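Long-range contacts in beta-glucuronidase (Dictyoglomus thermophilum, PDB 6XXW), which probably hydrolyses beta-D-glucuronides to release glucuronic acid, as a family 2 glycoside hydrolase: residues 281-286 with 440-445; 347-352 with 400-405; 356-361 with 407-412. All blocks are in the same frame, centred on the assembly; numbering follows the deposited sequence.

Contact 1: residues 281-286 with 440-445; sequences GIRTVR and PTRPIT. With TRS (2-amino-2-hydroxymethyl-propane-1,3-diol), chain C.
Arg-283 and Arg-442 meet where the chain that leads into the TIM barrel of this family 2 glycoside hydrolase crosses the loop entering barrel strand 444-448. Their long side chains cross at about a right angle, and the guanidinium planes are turned 65° from one another. NE of Arg-442 approaches the edge of the Arg-283 guanidinium, 3.5 Å from NH2. The two like charges probably tolerate each other because both groups donate to the carbonyl oxygen of Val-408. Further partners spread the load: Arg-283 NE binds the carbonyl of Pro-406, and Arg-442 NH1 forms a salt bridge with Asp-439. A water in the plane of the Arg-283 guanidinium accepts from NH1 at 2.8 Å and donates to Thr-441 OG1, which is also hydrogen-bonded to Asp-439. The same water lies over a face of the Arg-442 guanidinium.

Beside this polar crossing is a small apolar patch. Val-285 and Pro-443 point at each other, CG2 of Val-285 standing 3.7 Å from CD of Pro-443. With CG1 of Val-285 placed between its backbone N and carbonyl carbon (chi1 56°), CG2 lies nearest the proline ring, while CG1 rests chiefly against the Thr-441 carbonyl. Phe-292 of strand 291-294 packs on both Val-285 and Pro-443.

A TRS molecule, probably from the crystallisation liquor, bridges the two backbones at the margin. Its O2 accepts from Val-285 N at an almost straight 167°, while its N donates to Val-285 O at 2.6 Å and to Thr-441 O at 2.9 Å.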
# COMPACT_ATOMS: atom_id res chain seq x y z
N GLY A 281 16.44 30.76 -27.54
CA GLY A 281 16.47 31.62 -26.37
C GLY A 281 17.80 32.33 -26.26
O GLY A 281 18.85 31.76 -26.59
N ILE A 282 17.76 33.58 -25.82
CA ILE A 282 18.95 34.41 -25.68
C ILE A 282 19.43 34.32 -24.24
O ILE A 282 18.79 34.86 -23.33
CB ILE A 282 18.67 35.86 -26.09
CG1 ILE A 282 18.34 35.95 -27.59
CG2 ILE A 282 19.86 36.75 -25.75
CD1 ILE A 282 17.79 37.32 -28.01
N ARG A 283 20.54 33.63 -24.01
CA ARG A 283 21.13 33.56 -22.68
C ARG A 283 22.61 33.21 -22.79
O ARG A 283 23.05 32.58 -23.77
CB ARG A 283 20.42 32.53 -21.79
CG ARG A 283 21.15 31.18 -21.67
CD ARG A 283 20.71 30.28 -22.79
NE ARG A 283 21.32 28.94 -22.77
CZ ARG A 283 22.52 28.65 -23.26
NH1 ARG A 283 23.30 29.61 -23.76
NH2 ARG A 283 22.95 27.39 -23.25
N THR A 284 23.37 33.59 -21.77
CA THR A 284 24.77 33.20 -21.65
C THR A 284 24.95 32.31 -20.43
O THR A 284 24.21 32.41 -19.45
CB THR A 284 25.70 34.41 -21.52
OG1 THR A 284 25.36 35.15 -20.34
CG2 THR A 284 25.57 35.32 -22.74
N VAL A 285 25.97 31.46 -20.50
CA VAL A 285 26.33 30.61 -19.36
C VAL A 285 27.85 30.65 -19.21
O VAL A 285 28.59 30.57 -20.19
CB VAL A 285 25.79 29.17 -19.53
CG1 VAL A 285 26.25 28.56 -20.83
CG2 VAL A 285 26.23 28.31 -18.35
N ARG A 286 28.30 30.78 -17.96
CA ARG A 286 29.72 30.98 -17.68
C ARG A 286 30.00 30.57 -16.24
O ARG A 286 29.22 30.88 -15.34
CB ARG A 286 30.08 32.46 -17.90
CG ARG A 286 31.53 32.79 -17.81
CD ARG A 286 31.76 34.17 -18.40
NE ARG A 286 31.32 35.24 -17.52
CZ ARG A 286 32.01 35.68 -16.47
NH1 ARG A 286 33.18 35.12 -16.17
NH2 ARG A 286 31.55 36.67 -15.73
N PRO A 440 32.50 25.16 -27.26
CA PRO A 440 33.11 26.02 -26.23
C PRO A 440 32.12 26.92 -25.51
O PRO A 440 32.56 27.71 -24.67
CB PRO A 440 34.11 26.87 -27.03
CG PRO A 440 33.58 26.88 -28.41
CD PRO A 440 32.89 25.56 -28.62
N THR A 441 30.81 26.84 -25.78
CA THR A 441 29.86 27.80 -25.22
C THR A 441 29.17 27.31 -23.95
O THR A 441 28.40 28.07 -23.36
CB THR A 441 28.78 28.17 -26.26
OG1 THR A 441 27.84 27.11 -26.41
CG2 THR A 441 29.40 28.52 -27.62
N ARG A 442 29.43 26.07 -23.51
CA ARG A 442 28.79 25.55 -22.30
C ARG A 442 29.82 24.86 -21.42
O ARG A 442 30.72 24.18 -21.92
CB ARG A 442 27.68 24.54 -22.63
CG ARG A 442 26.54 25.08 -23.49
CD ARG A 442 25.63 23.94 -23.90
NE ARG A 442 24.38 24.43 -24.47
CZ ARG A 442 24.21 24.73 -25.74
NH1 ARG A 442 25.23 24.61 -26.59
NH2 ARG A 442 23.02 25.17 -26.17
N PRO A 443 29.70 25.00 -20.10
CA PRO A 443 30.61 24.29 -19.20
C PRO A 443 30.43 22.78 -19.29
O PRO A 443 29.43 22.27 -19.81
CB PRO A 443 30.22 24.81 -17.81
CG PRO A 443 28.82 25.28 -17.96
CD PRO A 443 28.72 25.82 -19.36
N ILE A 444 31.42 22.08 -18.75
CA ILE A 444 31.49 20.63 -18.76
C ILE A 444 31.64 20.12 -17.34
O ILE A 444 32.37 20.72 -16.53
CB ILE A 444 32.67 20.15 -19.63
CG1 ILE A 444 32.48 20.61 -21.07
CG2 ILE A 444 32.82 18.63 -19.53
CD1 ILE A 444 33.72 20.46 -21.90
N THR A 445 30.97 19.01 -17.02
CA THR A 445 31.12 18.34 -15.73
C THR A 445 31.27 16.84 -15.94
O THR A 445 31.18 16.33 -17.07
CB THR A 445 29.93 18.63 -14.78
OG1 THR A 445 30.19 18.12 -13.46
CG2 THR A 445 28.67 18.00 -15.30
C TRS C . 29.39 32.08 -23.07
C1 TRS C . 30.39 32.32 -24.20
C2 TRS C . 27.96 32.40 -23.49
C3 TRS C . 29.77 32.95 -21.88
N TRS C . 29.42 30.66 -22.69
O1 TRS C . 30.31 31.27 -25.14
O2 TRS C . 27.09 31.34 -23.14
O3 TRS C . 31.14 32.83 -21.61
O HOH W 1 25.49 28.10 -24.76

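Contact 2: residues 347-352 with 400-405; sequences EILFLA and ARDKNH
His-405 packs against two consecutive residues of helix 346-355, one at its face and one at its edge. The face of its imidazole receives the CB of Leu-349 in a CH-pi contact, 3.7 Å from the ring centroid and almost exactly on the normal. Its edge meets Phe-350 in a T-shaped stack: CE1 of His-405 points at the middle of the phenyl face, 3.4 Å above the plane of the Phe-350 ring, with the two planes 79° apart. For Phe-350, CG lies opposite the carbonyl carbon (chi1 -78°), which swings the ring toward the imidazole although its CB sets off obliquely. A hydrogen bond from ND1 of His-405 to Asp-353, one helical turn further on, helps fix the rotation of the imidazole.

The other end of Leu-349 is packed tightly, its CD1 3.1 Å from OD2 of Asp-402 as the two side chains cross. That carboxylate is held in turn by Arg-401, which grips it side-on: NE donates to OD1 and NH2 to OD2 of Asp-402, each at 2.7 Å, the latter on the syn lone pair. With an alanine in place of Asp-402, Arg-401 would probably lose a carboxylate mate and be less firmly oriented, while the CD1 methyl of Leu-349 would lose the carboxylate it rests on, opening a gap there.

Asp-402 also starts the type I turn that brings His-405 back to the helix. Outward from this core, Leu-349 packs on Val-359 and Glu-361 of strand 358-362, and Met-278 of strand 273-280 touches Phe-350 and His-405, so that helices 346-355 and 385-402 are joined on the outside of the barrel.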
# COMPACT_ATOMS: atom_id res chain seq x y z
N GLU A 347 12.13 16.09 -27.89
CA GLU A 347 10.86 16.60 -27.38
C GLU A 347 11.01 17.16 -25.97
O GLU A 347 10.48 18.23 -25.66
CB GLU A 347 9.81 15.48 -27.42
CG GLU A 347 9.22 15.20 -28.82
CD GLU A 347 10.07 14.27 -29.69
OE1 GLU A 347 11.17 13.83 -29.26
OE2 GLU A 347 9.63 13.97 -30.82
N ILE A 348 11.75 16.46 -25.11
CA ILE A 348 11.89 16.94 -23.74
C ILE A 348 12.69 18.25 -23.70
O ILE A 348 12.40 19.15 -22.89
CB ILE A 348 12.51 15.85 -22.85
CG1 ILE A 348 11.42 14.83 -22.48
CG2 ILE A 348 13.14 16.46 -21.58
CD1 ILE A 348 11.97 13.60 -21.75
N LEU A 349 13.69 18.40 -24.58
CA LEU A 349 14.47 19.64 -24.59
C LEU A 349 13.66 20.82 -25.13
O LEU A 349 13.80 21.95 -24.63
CB LEU A 349 15.76 19.46 -25.39
CG LEU A 349 16.74 18.45 -24.78
CD1 LEU A 349 18.04 18.48 -25.54
CD2 LEU A 349 16.98 18.75 -23.32
N PHE A 350 12.80 20.59 -26.14
CA PHE A 350 11.92 21.67 -26.60
C PHE A 350 10.99 22.11 -25.49
O PHE A 350 10.71 23.31 -25.34
CB PHE A 350 11.12 21.23 -27.83
CG PHE A 350 11.90 21.26 -29.10
CD1 PHE A 350 12.22 22.46 -29.72
CD2 PHE A 350 12.34 20.07 -29.69
CE1 PHE A 350 12.95 22.48 -30.91
CE2 PHE A 350 13.07 20.09 -30.87
CZ PHE A 350 13.38 21.30 -31.47
N LEU A 351 10.49 21.15 -24.69
CA LEU A 351 9.66 21.50 -23.55
C LEU A 351 10.47 22.25 -22.48
O LEU A 351 9.98 23.23 -21.91
CB LEU A 351 9.02 20.25 -22.96
CG LEU A 351 7.93 19.58 -23.82
CD1 LEU A 351 7.47 18.27 -23.17
CD2 LEU A 351 6.77 20.56 -23.98
N ALA A 352 11.70 21.81 -22.21
CA ALA A 352 12.50 22.55 -21.24
C ALA A 352 12.73 23.98 -21.70
O ALA A 352 12.72 24.91 -20.88
CB ALA A 352 13.81 21.82 -20.96
N ALA A 400 25.75 18.00 -31.88
CA ALA A 400 25.13 18.36 -33.15
C ALA A 400 23.61 18.39 -33.03
O ALA A 400 22.95 19.23 -33.66
CB ALA A 400 25.56 17.37 -34.25
N ARG A 401 23.04 17.50 -32.23
CA ARG A 401 21.58 17.49 -32.10
C ARG A 401 21.09 18.67 -31.27
O ARG A 401 20.10 19.31 -31.64
CB ARG A 401 21.10 16.18 -31.48
CG ARG A 401 19.60 15.96 -31.64
CD ARG A 401 19.12 14.82 -30.76
NE ARG A 401 19.13 15.18 -29.34
CZ ARG A 401 18.70 14.40 -28.36
NH1 ARG A 401 18.19 13.20 -28.64
NH2 ARG A 401 18.77 14.82 -27.11
N ASP A 402 21.76 18.97 -30.16
CA ASP A 402 21.17 19.82 -29.13
C ASP A 402 21.85 21.17 -28.96
O ASP A 402 21.44 21.94 -28.08
CB ASP A 402 21.17 19.06 -27.79
CG ASP A 402 20.26 17.85 -27.84
OD1 ASP A 402 19.43 17.77 -28.77
OD2 ASP A 402 20.35 16.97 -26.97
N LYS A 403 22.82 21.51 -29.82
CA LYS A 403 23.61 22.73 -29.66
C LYS A 403 22.77 24.01 -29.63
O LYS A 403 23.24 25.01 -29.08
CB LYS A 403 24.65 22.85 -30.79
CG LYS A 403 24.01 22.77 -32.20
CD LYS A 403 25.03 22.88 -33.30
CE LYS A 403 24.38 22.78 -34.69
NZ LYS A 403 24.09 21.38 -35.13
N ASN A 404 21.57 24.01 -30.21
CA ASN A 404 20.76 25.23 -30.31
C ASN A 404 19.64 25.33 -29.26
O ASN A 404 18.84 26.28 -29.32
CB ASN A 404 20.17 25.35 -31.72
CG ASN A 404 21.25 25.49 -32.77
OD1 ASN A 404 22.27 26.11 -32.51
ND2 ASN A 404 21.04 24.89 -33.94
N HIS A 405 19.58 24.43 -28.29
CA HIS A 405 18.56 24.52 -27.24
C HIS A 405 19.06 25.45 -26.13
O HIS A 405 20.12 25.19 -25.55
CB HIS A 405 18.24 23.15 -26.66
CG HIS A 405 17.39 22.30 -27.55
ND1 HIS A 405 16.04 22.55 -27.74
CD2 HIS A 405 17.68 21.22 -28.30
CE1 HIS A 405 15.54 21.65 -28.57
NE2 HIS A 405 16.52 20.83 -28.92

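Contact 3: residues 356-361 with 407-412; sequences GIAVIE and SVIMWS
Val-359 and Val-408 face each other as neighbours in two parallel strands of the TIM barrel, 358-361 and 408-412, whose short axes approach to 4.7 Å at an angle of 27°. The close part of the contact is the backbone seam. Val-359 N donates to Ser-407 O at 2.7 Å, and its carbonyl receives Ile-409 N at 2.9 Å. Further along, Glu-361 N binds Met-410 O and Ser-412 N binds Glu-361 O. One residue is thus extra on the second strand between these two pairs, a beta bulge at Ile-409 and Met-410. There Ile-409, with CG1 set between its backbone N and carbonyl carbon (chi1 43°), folds back along the seam, so that CD1 lies 3.3 Å from Val-359 O and CG1 meets CB of Ala-358.

On one face Ile-360 and Met-410 run side by side, the CD1 methyl of the isoleucine 3.7 Å from CE of the methionine. The opposite face, with Val-359, Glu-361, Val-408 and Trp-411, is covered by helices 346-355 and 385-402.

The contact thins toward its start. Around Ile-357 the side chain leads away from the other strand, and only the carbonyl touches it, against CB of Ser-407; that oxygen is buried with no polar partner. Even here nothing faces solvent, for every touching residue is buried.

Among the buried residues, Glu-361 carries a charged group. Its carboxylate lies nearly coplanar with the Trp-411 indole, OE1 at the ring edge 3.7 Å from CZ3, and OE2 has a salt bridge to Arg-401. OE1 also comes very close to OD2 of Asp-402; with Arg-401 NH2 bound to both carboxylates, this short approach would be consistent with a raised pKa for one of the two acids.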
# COMPACT_ATOMS: atom_id res chain seq x y z
N GLY A 356 11.36 26.88 -19.28
CA GLY A 356 12.44 27.55 -18.57
C GLY A 356 13.05 26.68 -17.49
O GLY A 356 13.14 27.07 -16.32
N ILE A 357 13.46 25.47 -17.87
CA ILE A 357 14.12 24.53 -16.98
C ILE A 357 15.53 24.32 -17.51
O ILE A 357 15.71 24.00 -18.69
CB ILE A 357 13.35 23.19 -16.90
CG1 ILE A 357 11.93 23.41 -16.36
CG2 ILE A 357 14.16 22.16 -16.08
CD1 ILE A 357 11.85 23.78 -14.88
N ALA A 358 16.52 24.52 -16.66
CA ALA A 358 17.91 24.36 -17.06
C ALA A 358 18.26 22.88 -17.05
O ALA A 358 17.94 22.17 -16.10
CB ALA A 358 18.83 25.14 -16.12
N VAL A 359 18.92 22.42 -18.10
CA VAL A 359 19.19 21.00 -18.29
C VAL A 359 20.70 20.77 -18.32
O VAL A 359 21.42 21.43 -19.08
CB VAL A 359 18.53 20.48 -19.58
CG1 VAL A 359 18.93 19.05 -19.84
CG2 VAL A 359 17.01 20.62 -19.49
N ILE A 360 21.17 19.84 -17.50
CA ILE A 360 22.50 19.25 -17.65
C ILE A 360 22.30 17.99 -18.48
O ILE A 360 21.72 17.02 -17.99
CB ILE A 360 23.14 18.92 -16.30
CG1 ILE A 360 23.22 20.16 -15.40
CG2 ILE A 360 24.54 18.32 -16.50
CD1 ILE A 360 23.52 19.86 -13.93
N GLU A 361 22.77 17.97 -19.72
CA GLU A 361 22.54 16.80 -20.55
C GLU A 361 23.78 15.91 -20.54
O GLU A 361 24.90 16.39 -20.70
CB GLU A 361 22.15 17.16 -21.98
CG GLU A 361 21.80 15.92 -22.77
CD GLU A 361 20.92 16.22 -23.96
OE1 GLU A 361 21.17 17.26 -24.60
OE2 GLU A 361 20.00 15.42 -24.23
N SER A 407 17.87 25.57 -23.20
CA SER A 407 17.71 24.87 -21.93
C SER A 407 18.94 24.06 -21.55
O SER A 407 19.22 23.90 -20.35
CB SER A 407 16.47 23.96 -21.99
OG SER A 407 16.64 22.92 -22.95
N VAL A 408 19.69 23.53 -22.53
CA VAL A 408 20.93 22.83 -22.19
C VAL A 408 21.98 23.85 -21.78
O VAL A 408 22.38 24.71 -22.57
CB VAL A 408 21.43 21.98 -23.37
CG1 VAL A 408 22.76 21.28 -22.97
CG2 VAL A 408 20.41 20.96 -23.83
N ILE A 409 22.46 23.73 -20.54
CA ILE A 409 23.42 24.70 -20.02
C ILE A 409 24.71 24.06 -19.56
O ILE A 409 25.58 24.76 -19.05
CB ILE A 409 22.81 25.55 -18.88
CG1 ILE A 409 21.99 24.69 -17.91
CG2 ILE A 409 21.96 26.68 -19.47
CD1 ILE A 409 22.77 23.71 -17.10
N MET A 410 24.88 22.75 -19.74
CA MET A 410 26.08 22.05 -19.30
C MET A 410 26.04 20.65 -19.87
O MET A 410 24.97 20.04 -19.98
CB MET A 410 26.18 21.98 -17.76
CG MET A 410 27.45 21.29 -17.25
SD MET A 410 28.08 21.91 -15.67
CE MET A 410 26.70 21.55 -14.54
N TRP A 411 27.21 20.12 -20.22
CA TRP A 411 27.35 18.74 -20.65
C TRP A 411 27.98 17.91 -19.53
O TRP A 411 28.98 18.32 -18.93
CB TRP A 411 28.24 18.62 -21.90
CG TRP A 411 27.82 19.49 -23.07
CD1 TRP A 411 28.50 20.57 -23.56
CD2 TRP A 411 26.66 19.32 -23.91
NE1 TRP A 411 27.83 21.10 -24.64
CE2 TRP A 411 26.71 20.35 -24.88
CE3 TRP A 411 25.60 18.41 -23.93
CZ2 TRP A 411 25.71 20.50 -25.86
CZ3 TRP A 411 24.60 18.56 -24.93
CH2 TRP A 411 24.67 19.60 -25.87
N SER A 412 27.42 16.72 -19.29
CA SER A 412 28.01 15.75 -18.37
C SER A 412 28.60 14.60 -19.17
O SER A 412 27.89 13.98 -19.97
CB SER A 412 26.99 15.22 -17.36
OG SER A 412 27.58 14.20 -16.57

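Contacts 2 and 3 are two layers of one part of the TIM barrel, their centres about 9 Å apart: helix 346-355, strand 358-362, helix 385-402 and strand 408-415 follow in that order, so their segments alternate along the chain. Contact 1 encloses both within the 153 residues between its segments and lies about 9 Å from contact 3 and about 14 Å from contact 2, centre to centre. Strand 444-448, which it reaches, pairs with 408-415 in the same sheet. Arg-442 connects all three, binding carbonyls of Lys-403 and His-405 in contact 2 and also reaching contact 3. Together they tie the chain entering the barrel to successive strands and to the helices packed outside them.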